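Local coordinates for protein N-formylglutamate amidohydrolase (Ralstonia eutropha, PDB 2Q7S) that binds a zinc ion and is probably a hydrolase that splits N-formylglutamate into formate and glutamate, at residues L16-G21 with G69-A74; E63-V68 with L277-I282. One frame throughout, in Å; residues are numbered along the deposited sequence. Where two conformers were deposited one is given.

Interaction 1: L16-G21 with G69-A74; sequences LALPEG and GGTLLA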
ATOM      1  N   LEU A  16       0.733   6.358 -12.986  1.00 17.61           N
ATOM      2  CA  LEU A  16      -0.720   6.557 -12.827  1.00 14.59           C
ATOM      3  C   LEU A  16      -1.396   5.977 -14.059  1.00 13.33           C
ATOM      4  O   LEU A  16      -1.282   6.537 -15.134  1.00 15.03           O
ATOM      5  CB  LEU A  16      -1.059   8.019 -12.708  1.00 14.18           C
ATOM      6  CG  LEU A  16      -2.514   8.405 -12.482  1.00 17.23           C
ATOM      7  CD1 LEU A  16      -3.093   7.891 -11.093  1.00 15.65           C
ATOM      8  CD2 LEU A  16      -2.564   9.896 -12.631  1.00 15.74           C
ATOM      9  N   ALA A  17      -1.990   4.805 -13.879  1.00 13.96           N
ATOM     10  CA  ALA A  17      -2.699   4.069 -14.953  1.00 13.57           C
ATOM     11  C   ALA A  17      -4.176   4.430 -14.900  1.00 14.05           C
ATOM     12  O   ALA A  17      -4.901   4.092 -13.922  1.00 11.95           O
ATOM     13  CB  ALA A  17      -2.475   2.512 -14.826  1.00 11.83           C
ATOM     14  N   LEU A  18      -4.598   5.171 -15.925  1.00 16.29           N
ATOM     15  CA  LEU A  18      -5.979   5.614 -16.090  1.00 18.93           C
ATOM     16  C   LEU A  18      -6.777   4.700 -17.042  1.00 18.42           C
ATOM     17  O   LEU A  18      -6.220   4.076 -17.963  1.00 18.72           O
ATOM     18  CB  LEU A  18      -6.035   7.090 -16.580  1.00 18.12           C
ATOM     19  CG  LEU A  18      -5.305   8.123 -15.692  1.00 19.05           C
ATOM     20  CD1 LEU A  18      -5.189   9.470 -16.421  1.00 27.24           C
ATOM     21  CD2 LEU A  18      -5.923   8.298 -14.262  1.00 12.33           C
ATOM     22  N   PRO A  19      -8.104   4.634 -16.835  1.00 17.26           N
ATOM     23  CA  PRO A  19      -8.894   3.750 -17.706  1.00 19.72           C
ATOM     24  C   PRO A  19      -8.963   4.194 -19.178  1.00 19.30           C
ATOM     25  O   PRO A  19      -9.041   5.381 -19.439  1.00 18.62           O
ATOM     26  CB  PRO A  19     -10.270   3.738 -17.029  1.00 20.71           C
ATOM     27  CG  PRO A  19     -10.318   4.948 -16.184  1.00 19.63           C
ATOM     28  CD  PRO A  19      -8.909   5.331 -15.827  1.00 14.50           C
ATOM     29  N   GLU A  20      -8.942   3.256 -20.130  1.00 19.17           N
ATOM     30  CA  GLU A  20      -9.201   3.587 -21.542  1.00 21.53           C
ATOM     31  C   GLU A  20     -10.661   3.801 -21.903  1.00 19.01           C
ATOM     32  O   GLU A  20     -10.970   4.575 -22.811  1.00 21.68           O
ATOM     33  CB  GLU A  20      -8.612   2.553 -22.494  1.00 22.97           C
ATOM     34  CG  GLU A  20      -7.118   2.734 -22.748  1.00 28.17           C
ATOM     35  CD  GLU A  20      -6.540   1.672 -23.665  1.00 27.73           C
ATOM     36  OE1 GLU A  20      -7.124   1.421 -24.750  1.00 30.92           O
ATOM     37  OE2 GLU A  20      -5.495   1.094 -23.285  1.00 35.01           O
ATOM     38  N   GLY A  21     -11.556   3.104 -21.219  1.00 17.04           N
ATOM     39  CA  GLY A  21     -12.972   3.267 -21.452  1.00 17.12           C
ATOM     40  C   GLY A  21     -13.685   3.956 -20.291  1.00 18.78           C
ATOM     41  O   GLY A  21     -13.145   4.860 -19.689  1.00 17.33           O
ATOM     42  N   GLY A  69     -11.932   0.086 -15.565  1.00 11.38           N
ATOM     43  CA  GLY A  69     -12.497   1.414 -15.290  1.00 11.55           C
ATOM     44  C   GLY A  69     -11.913   2.125 -14.081  1.00 11.01           C
ATOM     45  O   GLY A  69     -12.171   3.300 -13.886  1.00 10.51           O
ATOM     46  N   GLY A  70     -11.061   1.434 -13.325  1.00 11.80           N
ATOM     47  CA  GLY A  70     -10.401   2.026 -12.145  1.00 13.70           C
ATOM     48  C   GLY A  70      -9.149   2.820 -12.424  1.00 12.43           C
ATOM     49  O   GLY A  70      -8.649   2.900 -13.559  1.00 12.07           O
ATOM     50  N   THR A  71      -8.608   3.409 -11.364  1.00 14.22           N
ATOM     51  CA  THR A  71      -7.351   4.133 -11.467  1.00 14.92           C
ATOM     52  C   THR A  71      -6.353   3.452 -10.561  1.00 12.96           C
ATOM     53  O   THR A  71      -6.649   3.140  -9.421  1.00 13.09           O
ATOM     54  CB  THR A  71      -7.489   5.626 -11.080  1.00 14.97           C
ATOM     55  OG1 THR A  71      -8.343   6.271 -12.022  1.00 16.02           O
ATOM     56  CG2 THR A  71      -6.140   6.323 -11.134  1.00 13.05           C
ATOM     57  N   LEU A  72      -5.181   3.189 -11.105  1.00 13.39           N
ATOM     58  CA  LEU A  72      -4.099   2.603 -10.351  1.00 13.69           C
ATOM     59  C   LEU A  72      -2.898   3.534 -10.282  1.00 14.25           C
ATOM     60  O   LEU A  72      -2.218   3.815 -11.274  1.00  9.08           O
ATOM     61  CB  LEU A  72      -3.759   1.224 -10.897  1.00 11.72           C
ATOM     62  CG  LEU A  72      -2.617   0.499 -10.162  1.00 15.10           C
ATOM     63  CD1 LEU A  72      -2.860   0.210  -8.697  1.00 12.10           C
ATOM     64  CD2 LEU A  72      -2.371  -0.803 -10.916  1.00 14.77           C
ATOM     65  N   LEU A  73      -2.655   3.991  -9.060  1.00 11.74           N
ATOM     66  CA  LEU A  73      -1.461   4.733  -8.708  1.00 13.79           C
ATOM     67  C   LEU A  73      -0.351   3.866  -8.037  1.00 13.35           C
ATOM     68  O   LEU A  73      -0.591   3.106  -7.122  1.00 13.79           O
ATOM     69  CB  LEU A  73      -1.843   5.878  -7.788  1.00 11.54           C
ATOM     70  CG  LEU A  73      -0.701   6.716  -7.125  1.00 16.31           C
ATOM     71  CD1 LEU A  73       0.089   7.610  -8.144  1.00 13.08           C
ATOM     72  CD2 LEU A  73      -1.270   7.588  -6.038  1.00 12.29           C
ATOM     73  N   ALA A  74       0.889   4.023  -8.501  1.00 15.11           N
ATOM     74  CA  ALA A  74       1.980   3.294  -7.886  1.00 16.75           C
ATOM     75  C   ALA A  74       3.260   4.121  -7.727  1.00 15.47           C
ATOM     76  O   ALA A  74       3.674   4.819  -8.663  1.00 18.49           O
ATOM     77  CB  ALA A  74       2.231   2.019  -8.673  1.00 14.89           C
TER
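Leu72 O receives one hydrogen bond, from Ala17 N, and a weaker C-H...O contact from Leu16 CA. The bond from Ala17 N to Leu72 O is 2.8 Å long, straight at the hydrogen (168°) but tilted from the carbonyl plane. The return bond, Leu72 N to Ala17 O at 3.0 Å, lies in the carbonyl plane. Ala17 and Leu72 are thus an antiparallel hydrogen-bonded pair, and Leu16 with Leu73 is the non-hydrogen-bonded pair next to it. The pairing joins strand 14-17, at the border of the mixed sheet, to strand 71-75, which runs parallel to strand 26-30 on its other side. Pro19 ends the pattern. It has no N-H for Gly70 O, and its CD sits 3.3 Å from that oxygen instead. Pro19 CG rests 3.4 Å from Gly69 O. Leu16 holds CG anti to its N (chi1 -178°), which brings CD1 across to Thr71 CG2 at a tight 3.4 Å. Leu18 lies alongside Thr71, pointing the same way, and Leu18 CD2 is 3.7 Å from Thr71 CG2. On the face of Leu16 and Leu73, Leu73 packs on Tyr148 and Leu152 of helix 134-163. The opposite face carries Ala17 and Leu72, whose CB atoms are 4.3 Å apart.

Interaction 2: E63-V68 with L277-I282; sequences EAVPRV and LLTLRI
Thr279 and Val68 meet through methyl groups rather than flat groups; the side chain of Trp62, just before the loop segment, also touches Thr279. Thr279 CG2 is the centre of the contact. It presses on Val68 CG2 at 3.4 Å, closer than usual for two carbons, and the two side chains cross at about a right angle. Thr279 CG2 lies 3.7 Å from Val65 CA. Val65 CG2 is 3.9 Å from Thr279 CG2, and these two side chains also cross at about a right angle. Ala64 CB lies 4.1 Å from Thr279 CB. The polar branch of Thr279 is kept out of this apolar patch. With chi1 at -63°, CG2 is anti to the backbone N and faces the loop, while OG1 lies beside that N and hydrogen-bonds Leu275 O one turn earlier in the helix. The contact seats the loop between helix 58-61 and strand 71-75 on the long C-terminal helix 267-289, in a fold of helices packed around a mixed sheet. Val65 also touches Cys28 of strand 26-30, and Ile282 reaches Leu26 of that strand and Val211 of helix 205-217. The loop is coiled in a helix-like turn, where Ala64 O receives weak bonds from Arg67 N and Val68 N. Toward the solvent-exposed Leu280, Val68 CG1 touches Leu280 CD1 at 4.0 Å, the two side chains set at a slant.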
ATOM      1  N   GLU A  63      -2.636  -5.127 -12.268  1.00 14.76           N
ATOM      2  CA  GLU A  63      -2.737  -4.446 -13.586  1.00 17.67           C
ATOM      3  C   GLU A  63      -4.154  -4.257 -14.165  1.00 15.18           C
ATOM      4  O   GLU A  63      -4.372  -3.292 -14.823  1.00 19.34           O
ATOM      5  CB  GLU A  63      -1.875  -5.157 -14.644  1.00 18.39           C
ATOM      6  CG  GLU A  63      -2.303  -6.561 -14.906  1.00 19.95           C
ATOM      7  CD  GLU A  63      -1.957  -7.052 -16.283  1.00 36.29           C
ATOM      8  OE1 GLU A  63      -0.976  -6.544 -16.881  1.00 37.52           O
ATOM      9  OE2 GLU A  63      -2.665  -7.975 -16.753  1.00 38.85           O
ATOM     10  N   ALA A  64      -5.092  -5.160 -13.875  1.00 16.15           N
ATOM     11  CA  ALA A  64      -6.520  -5.122 -14.347  1.00 14.62           C
ATOM     12  C   ALA A  64      -7.320  -3.904 -13.966  1.00 15.76           C
ATOM     13  O   ALA A  64      -8.324  -3.615 -14.579  1.00 10.81           O
ATOM     14  CB  ALA A  64      -7.264  -6.304 -13.805  1.00 12.30           C
ATOM     15  N   VAL A  65      -6.916  -3.230 -12.900  1.00 16.00           N
ATOM     16  CA  VAL A  65      -7.654  -2.123 -12.359  1.00 13.80           C
ATOM     17  C   VAL A  65      -8.109  -1.058 -13.406  1.00 13.27           C
ATOM     18  O   VAL A  65      -9.304  -0.749 -13.428  1.00 10.26           O
ATOM     19  CB  VAL A  65      -6.869  -1.484 -11.149  1.00 15.76           C
ATOM     20  CG1 VAL A  65      -7.449  -0.106 -10.761  1.00 14.66           C
ATOM     21  CG2 VAL A  65      -6.949  -2.405  -9.966  1.00 12.23           C
ATOM     22  N   PRO A  66      -7.170  -0.470 -14.224  1.00 14.40           N
ATOM     23  CA  PRO A  66      -7.520   0.478 -15.263  1.00 13.38           C
ATOM     24  C   PRO A  66      -8.258  -0.191 -16.442  1.00 12.93           C
ATOM     25  O   PRO A  66      -9.054   0.450 -17.117  1.00 12.77           O
ATOM     26  CB  PRO A  66      -6.138   1.051 -15.671  1.00 15.31           C
ATOM     27  CG  PRO A  66      -5.255  -0.038 -15.461  1.00 14.87           C
ATOM     28  CD  PRO A  66      -5.697  -0.601 -14.176  1.00 14.90           C
ATOM     29  N   ARG A  67      -8.117  -1.508 -16.569  1.00 11.49           N
ATOM     30  CA  ARG A  67      -8.782  -2.270 -17.636  1.00 11.07           C
ATOM     31  C   ARG A  67     -10.252  -2.436 -17.350  1.00 11.17           C
ATOM     32  O   ARG A  67     -10.980  -2.757 -18.232  1.00  9.65           O
ATOM     33  CB  ARG A  67      -8.159  -3.666 -17.778  1.00 10.43           C
ATOM     34  CG  ARG A  67      -6.632  -3.656 -18.101  1.00 14.03           C
ATOM     35  CD  ARG A  67      -6.050  -5.086 -18.132  1.00 15.70           C
ATOM     36  NE  ARG A  67      -6.491  -5.750 -19.356  1.00 23.86           N
ATOM     37  CZ  ARG A  67      -6.670  -7.068 -19.513  1.00 18.34           C
ATOM     38  NH1 ARG A  67      -6.361  -7.929 -18.565  1.00 22.94           N
ATOM     39  NH2 ARG A  67      -7.046  -7.531 -20.689  1.00 26.50           N
ATOM     40  N   VAL A  68     -10.665  -2.265 -16.099  1.00 13.14           N
ATOM     41  CA  VAL A  68     -12.053  -2.380 -15.738  1.00 13.62           C
ATOM     42  C   VAL A  68     -12.647  -1.014 -15.344  1.00 12.60           C
ATOM     43  O   VAL A  68     -13.769  -0.966 -14.899  1.00 15.11           O
ATOM     44  CB  VAL A  68     -12.289  -3.445 -14.619  1.00 15.76           C
ATOM     45  CG1 VAL A  68     -11.696  -4.768 -15.042  1.00 12.72           C
ATOM     46  CG2 VAL A  68     -11.722  -2.960 -13.246  1.00 10.02           C
ATOM     47  N   LEU A 277      -9.821 -11.287 -12.388  1.00 13.86           N
ATOM     48  CA  LEU A 277     -11.196 -11.733 -12.213  0.50 12.73           C
ATOM     49  C   LEU A 277     -11.840 -11.120 -10.961  1.00 11.50           C
ATOM     50  O   LEU A 277     -13.021 -10.760 -11.000  1.00 15.82           O
ATOM     51  CB  LEU A 277     -11.278 -13.266 -12.179  0.50 13.43           C
ATOM     52  CG  LEU A 277     -11.302 -14.107 -13.470  0.50 13.25           C
ATOM     53  CD1 LEU A 277     -12.677 -14.202 -14.109  0.50  7.84           C
ATOM     54  CD2 LEU A 277     -10.307 -13.645 -14.490  0.50 15.26           C
ATOM     55  N   LEU A 278     -11.095 -10.969  -9.874  1.00 10.37           N
ATOM     56  CA  LEU A 278     -11.646 -10.353  -8.657  1.00 11.94           C
ATOM     57  C   LEU A 278     -11.954  -8.868  -8.957  1.00 14.81           C
ATOM     58  O   LEU A 278     -12.987  -8.344  -8.558  1.00 14.15           O
ATOM     59  CB  LEU A 278     -10.653 -10.443  -7.477  1.00 14.48           C
ATOM     60  CG  LEU A 278     -11.007  -9.544  -6.286  1.00 13.95           C
ATOM     61  CD1 LEU A 278     -12.271 -10.070  -5.612  1.00 12.93           C
ATOM     62  CD2 LEU A 278      -9.800  -9.373  -5.308  1.00 17.46           C
ATOM     63  N   THR A 279     -11.086  -8.230  -9.731  1.00 14.39           N
ATOM     64  CA  THR A 279     -11.179  -6.775 -10.013  1.00 15.30           C
ATOM     65  C   THR A 279     -12.386  -6.476 -10.882  1.00 11.30           C
ATOM     66  O   THR A 279     -13.035  -5.458 -10.731  1.00 15.46           O
ATOM     67  CB  THR A 279      -9.812  -6.215 -10.607  1.00 16.52           C
ATOM     68  OG1 THR A 279      -8.751  -6.359  -9.646  1.00 22.33           O
ATOM     69  CG2 THR A 279      -9.887  -4.733 -10.924  1.00 15.11           C
ATOM     70  N   LEU A 280     -12.667  -7.371 -11.836  1.00 16.60           N
ATOM     71  CA  LEU A 280     -13.811  -7.252 -12.689  1.00 14.63           C
ATOM     72  C   LEU A 280     -15.054  -7.316 -11.800  1.00 13.32           C
ATOM     73  O   LEU A 280     -15.991  -6.505 -11.923  1.00 11.76           O
ATOM     74  CB  LEU A 280     -13.820  -8.371 -13.757  1.00 15.36           C
ATOM     75  CG  LEU A 280     -14.914  -8.353 -14.823  1.00 18.86           C
ATOM     76  CD1 LEU A 280     -15.031  -6.952 -15.498  1.00 20.24           C
ATOM     77  CD2 LEU A 280     -14.674  -9.446 -15.889  1.00 19.36           C
ATOM     78  N   ARG A 281     -15.063  -8.261 -10.879  1.00 11.29           N
ATOM     79  CA  ARG A 281     -16.191  -8.358  -9.961  1.00 14.48           C
ATOM     80  C   ARG A 281     -16.387  -7.108  -9.074  1.00 15.22           C
ATOM     81  O   ARG A 281     -17.506  -6.687  -8.816  1.00 15.80           O
ATOM     82  CB  ARG A 281     -16.016  -9.598  -9.109  1.00 14.83           C
ATOM     83  CG  ARG A 281     -17.216  -9.899  -8.249  1.00 30.01           C
ATOM     84  CD  ARG A 281     -18.450 -10.302  -9.071  1.00 29.60           C
ATOM     85  NE  ARG A 281     -19.576 -10.352  -8.156  1.00 31.56           N
ATOM     86  CZ  ARG A 281     -20.289  -9.302  -7.762  1.00 31.87           C
ATOM     87  NH1 ARG A 281     -20.037  -8.071  -8.227  1.00 24.18           N
ATOM     88  NH2 ARG A 281     -21.272  -9.491  -6.886  1.00 31.35           N
ATOM     89  N   ILE A 282     -15.290  -6.529  -8.592  1.00 16.06           N
ATOM     90  CA  ILE A 282     -15.350  -5.318  -7.804  1.00 15.02           C
ATOM     91  C   ILE A 282     -15.862  -4.156  -8.651  1.00 15.59           C
ATOM     92  O   ILE A 282     -16.604  -3.359  -8.146  1.00 14.37           O
ATOM     93  CB  ILE A 282     -13.954  -4.939  -7.226  1.00 16.40           C
ATOM     94  CG1 ILE A 282     -13.442  -5.994  -6.227  1.00 16.29           C
ATOM     95  CG2 ILE A 282     -13.922  -3.530  -6.584  1.00 13.11           C
ATOM     96  CD1 ILE A 282     -11.995  -5.678  -5.707  1.00 12.37           C
TER

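How the interactions relate
The centres of interactions 1 and 2 are about 10 Å apart, on the same side of the chain's centre. Their segments alternate along the chain: 16-21, then 63-68, then 69-74, then 277-282. Residues 63-68 run directly into 69-74. The two contacts also touch. Gly70 N probably donates a hydrogen bond to Val65 O (2.8 Å), and Ala17 O packs on Pro66 CB. Together they place the N-terminal border strand 14-17 and the C-terminal helix 267-289 against the same piece of chain, the 63-68 loop and the strand after it. Strand 26-30, next to 71-75, leads on to the zinc ligand His32. Neither contact reaches the zinc; the side chain of Leu73 is about 11 Å from that of His32.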